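Response regulator receiver domain protein (CheY-like) (Methylobacillus flagellatus KT, PDB 3I42) is a CheY-like response regulator receiver domain that probably receives a phosphoryl group in two-component signalling, its exact cellular role being unknown. Local coordinates at residues T77-A82 with F99-E104. Numbering follows the deposited sequence.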
loop_
_atom_site.group_PDB
_atom_site.type_symbol
_atom_site.label_atom_id
_atom_site.label_comp_id
_atom_site.label_asym_id
_atom_site.label_seq_id
_atom_site.Cartn_x
_atom_site.Cartn_y
_atom_site.Cartn_z
ATOM N N THR A 77 9.305 -3.849 -14.956
ATOM C CA THR A 77 8.170 -4.114 -14.059
ATOM C C THR A 77 7.035 -3.079 -14.132
ATOM O O THR A 77 7.262 -1.879 -14.152
ATOM C CB THR A 77 8.663 -4.416 -12.626
ATOM O OG1 THR A 77 8.955 -5.825 -12.542
ATOM C CG2 THR A 77 7.623 -4.043 -11.558
ATOM N N SER A 78 5.810 -3.578 -14.232
ATOM C CA SER A 78 4.644 -2.722 -14.376
ATOM C C SER A 78 4.259 -2.189 -13.017
ATOM O O SER A 78 4.619 -2.773 -12.001
ATOM C CB SER A 78 3.469 -3.515 -14.945
ATOM O OG SER A 78 3.828 -4.165 -16.150
ATOM N N LYS A 79 3.513 -1.085 -12.999
ATOM C CA LYS A 79 2.825 -0.652 -11.788
ATOM C C LYS A 79 1.428 -1.192 -11.897
ATOM O O LYS A 79 0.877 -1.224 -13.006
ATOM C CB LYS A 79 2.795 0.861 -11.730
ATOM C CG LYS A 79 4.177 1.507 -11.743
ATOM C CD LYS A 79 4.765 1.596 -10.372
ATOM C CE LYS A 79 5.859 0.550 -10.195
ATOM N NZ LYS A 79 6.889 0.983 -9.209
ATOM N N PHE A 80 0.878 -1.641 -10.764
ATOM C CA PHE A 80 -0.397 -2.350 -10.710
ATOM C C PHE A 80 -1.330 -1.542 -9.857
ATOM O O PHE A 80 -0.959 -1.169 -8.746
ATOM C CB PHE A 80 -0.235 -3.777 -10.102
ATOM C CG PHE A 80 0.606 -4.690 -10.954
ATOM C CD1 PHE A 80 0.037 -5.418 -11.970
ATOM C CD2 PHE A 80 1.994 -4.771 -10.763
ATOM C CE1 PHE A 80 0.822 -6.218 -12.824
ATOM C CE2 PHE A 80 2.796 -5.588 -11.581
ATOM C CZ PHE A 80 2.195 -6.303 -12.624
ATOM N N VAL A 81 -2.547 -1.315 -10.368
ATOM C CA VAL A 81 -3.535 -0.438 -9.738
ATOM C C VAL A 81 -4.784 -1.252 -9.465
ATOM O O VAL A 81 -5.301 -1.891 -10.375
ATOM C CB VAL A 81 -3.946 0.722 -10.712
ATOM C CG1 VAL A 81 -4.754 1.783 -9.987
ATOM C CG2 VAL A 81 -2.718 1.333 -11.371
ATOM N N ALA A 82 -5.274 -1.229 -8.227
ATOM C CA ALA A 82 -6.514 -1.907 -7.847
ATOM C C ALA A 82 -7.670 -0.976 -8.111
ATOM O O ALA A 82 -7.638 0.185 -7.710
ATOM C CB ALA A 82 -6.520 -2.238 -6.374
ATOM N N PHE A 99 -0.530 -4.178 -4.597
ATOM C CA PHE A 99 -0.809 -3.123 -5.592
ATOM C C PHE A 99 -0.001 -1.885 -5.267
ATOM O O PHE A 99 0.355 -1.649 -4.122
ATOM C CB PHE A 99 -2.272 -2.761 -5.615
ATOM C CG PHE A 99 -3.141 -3.798 -6.202
ATOM C CD1 PHE A 99 -3.339 -3.857 -7.582
ATOM C CD2 PHE A 99 -3.804 -4.698 -5.379
ATOM C CE1 PHE A 99 -4.170 -4.824 -8.144
ATOM C CE2 PHE A 99 -4.636 -5.684 -5.930
ATOM C CZ PHE A 99 -4.827 -5.745 -7.315
ATOM N N ASP A 100 0.291 -1.095 -6.284
ATOM C CA ASP A 100 1.064 0.121 -6.099
ATOM C C ASP A 100 0.153 1.342 -5.907
ATOM O O ASP A 100 0.524 2.290 -5.215
ATOM C CB ASP A 100 1.985 0.314 -7.311
ATOM C CG ASP A 100 2.916 -0.877 -7.538
ATOM O OD1 ASP A 100 3.781 -1.124 -6.673
ATOM O OD2 ASP A 100 2.774 -1.562 -8.572
ATOM N N PHE A 101 -1.019 1.308 -6.537
ATOM C CA PHE A 101 -1.984 2.411 -6.488
ATOM C C PHE A 101 -3.372 1.837 -6.388
ATOM O O PHE A 101 -3.619 0.691 -6.727
ATOM C CB PHE A 101 -1.897 3.327 -7.742
ATOM C CG PHE A 101 -0.506 3.826 -8.048
ATOM C CD1 PHE A 101 -0.007 4.973 -7.447
ATOM C CD2 PHE A 101 0.307 3.145 -8.940
ATOM C CE1 PHE A 101 1.280 5.407 -7.724
ATOM C CE2 PHE A 101 1.601 3.594 -9.241
ATOM C CZ PHE A 101 2.088 4.708 -8.635
ATOM N N TYR A 102 -4.296 2.649 -5.914
ATOM C CA TYR A 102 -5.617 2.167 -5.612
ATOM C C TYR A 102 -6.593 3.228 -6.110
ATOM O O TYR A 102 -6.355 4.401 -5.914
ATOM C CB TYR A 102 -5.755 1.899 -4.089
ATOM C CG TYR A 102 -4.500 1.304 -3.445
ATOM C CD1 TYR A 102 -4.350 -0.101 -3.248
ATOM C CD2 TYR A 102 -3.460 2.132 -3.034
ATOM C CE1 TYR A 102 -3.163 -0.645 -2.646
ATOM C CE2 TYR A 102 -2.282 1.602 -2.460
ATOM C CZ TYR A 102 -2.150 0.225 -2.268
ATOM O OH TYR A 102 -0.982 -0.231 -1.695
ATOM N N LEU A 103 -7.652 2.786 -6.789
ATOM C CA LEU A 103 -8.715 3.618 -7.346
ATOM C C LEU A 103 -10.041 3.121 -6.819
ATOM O O LEU A 103 -10.247 1.921 -6.646
ATOM C CB LEU A 103 -8.745 3.483 -8.871
ATOM C CG LEU A 103 -7.725 4.305 -9.637
ATOM C CD1 LEU A 103 -7.754 3.918 -11.096
ATOM C CD2 LEU A 103 -8.048 5.799 -9.468
ATOM N N GLU A 104 -10.955 4.035 -6.556
ATOM C CA GLU A 104 -12.295 3.627 -6.151
ATOM C C GLU A 104 -13.255 4.019 -7.264
ATOM O O GLU A 104 -13.165 5.129 -7.784
ATOM C CB GLU A 104 -12.637 4.353 -4.858
ATOM C CG GLU A 104 -13.707 3.725 -4.023
ATOM C CD GLU A 104 -14.025 4.575 -2.811
ATOM O OE1 GLU A 104 -13.081 5.097 -2.176
ATOM O OE2 GLU A 104 -15.220 4.733 -2.503
#
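Ala82 sets its methyl group over the middle of the Phe99 ring as a CH-pi contact, CB lying 3.6 Å from the ring centroid and 6° off the normal. With CG anti to its carbonyl carbon (chi1 -71°), the Phe99 ring lies against strand 79-84, CD1 3.3 Å from Ala82 N. Replacing Phe99 by an alanine is likely to strip the Ala82 methyl of its aromatic cover and open a gap beside Val66. Next to Phe99, the Asp100 carboxylate, just before strand 101-104, accepts Phe80 N (2.9 Å) through the anti lone pair of OD2, while Asp100 N returns a 2.8 Å bond to Phe80 O, which also receives a weak one from Phe101 N. OD2 also forms a salt bridge with Arg70, which probably limits rotation of the carboxylate. Beyond this, Ala82 N to Phe101 O and Leu103 N to Ala82 O continue the parallel ladder. On the side opposite Ala82, Val81 CG1 meets Leu103 CD1 at 3.8 Å, and Lys79 CB reaches the edge of the Phe101 ring. In the parallel sheet of the receiver fold, strand 101-104 is the edge and 79-84 lies between it and 50-54; Phe80 and Phe99 pack on helix 62-71, and Leu103 on helix 109-119.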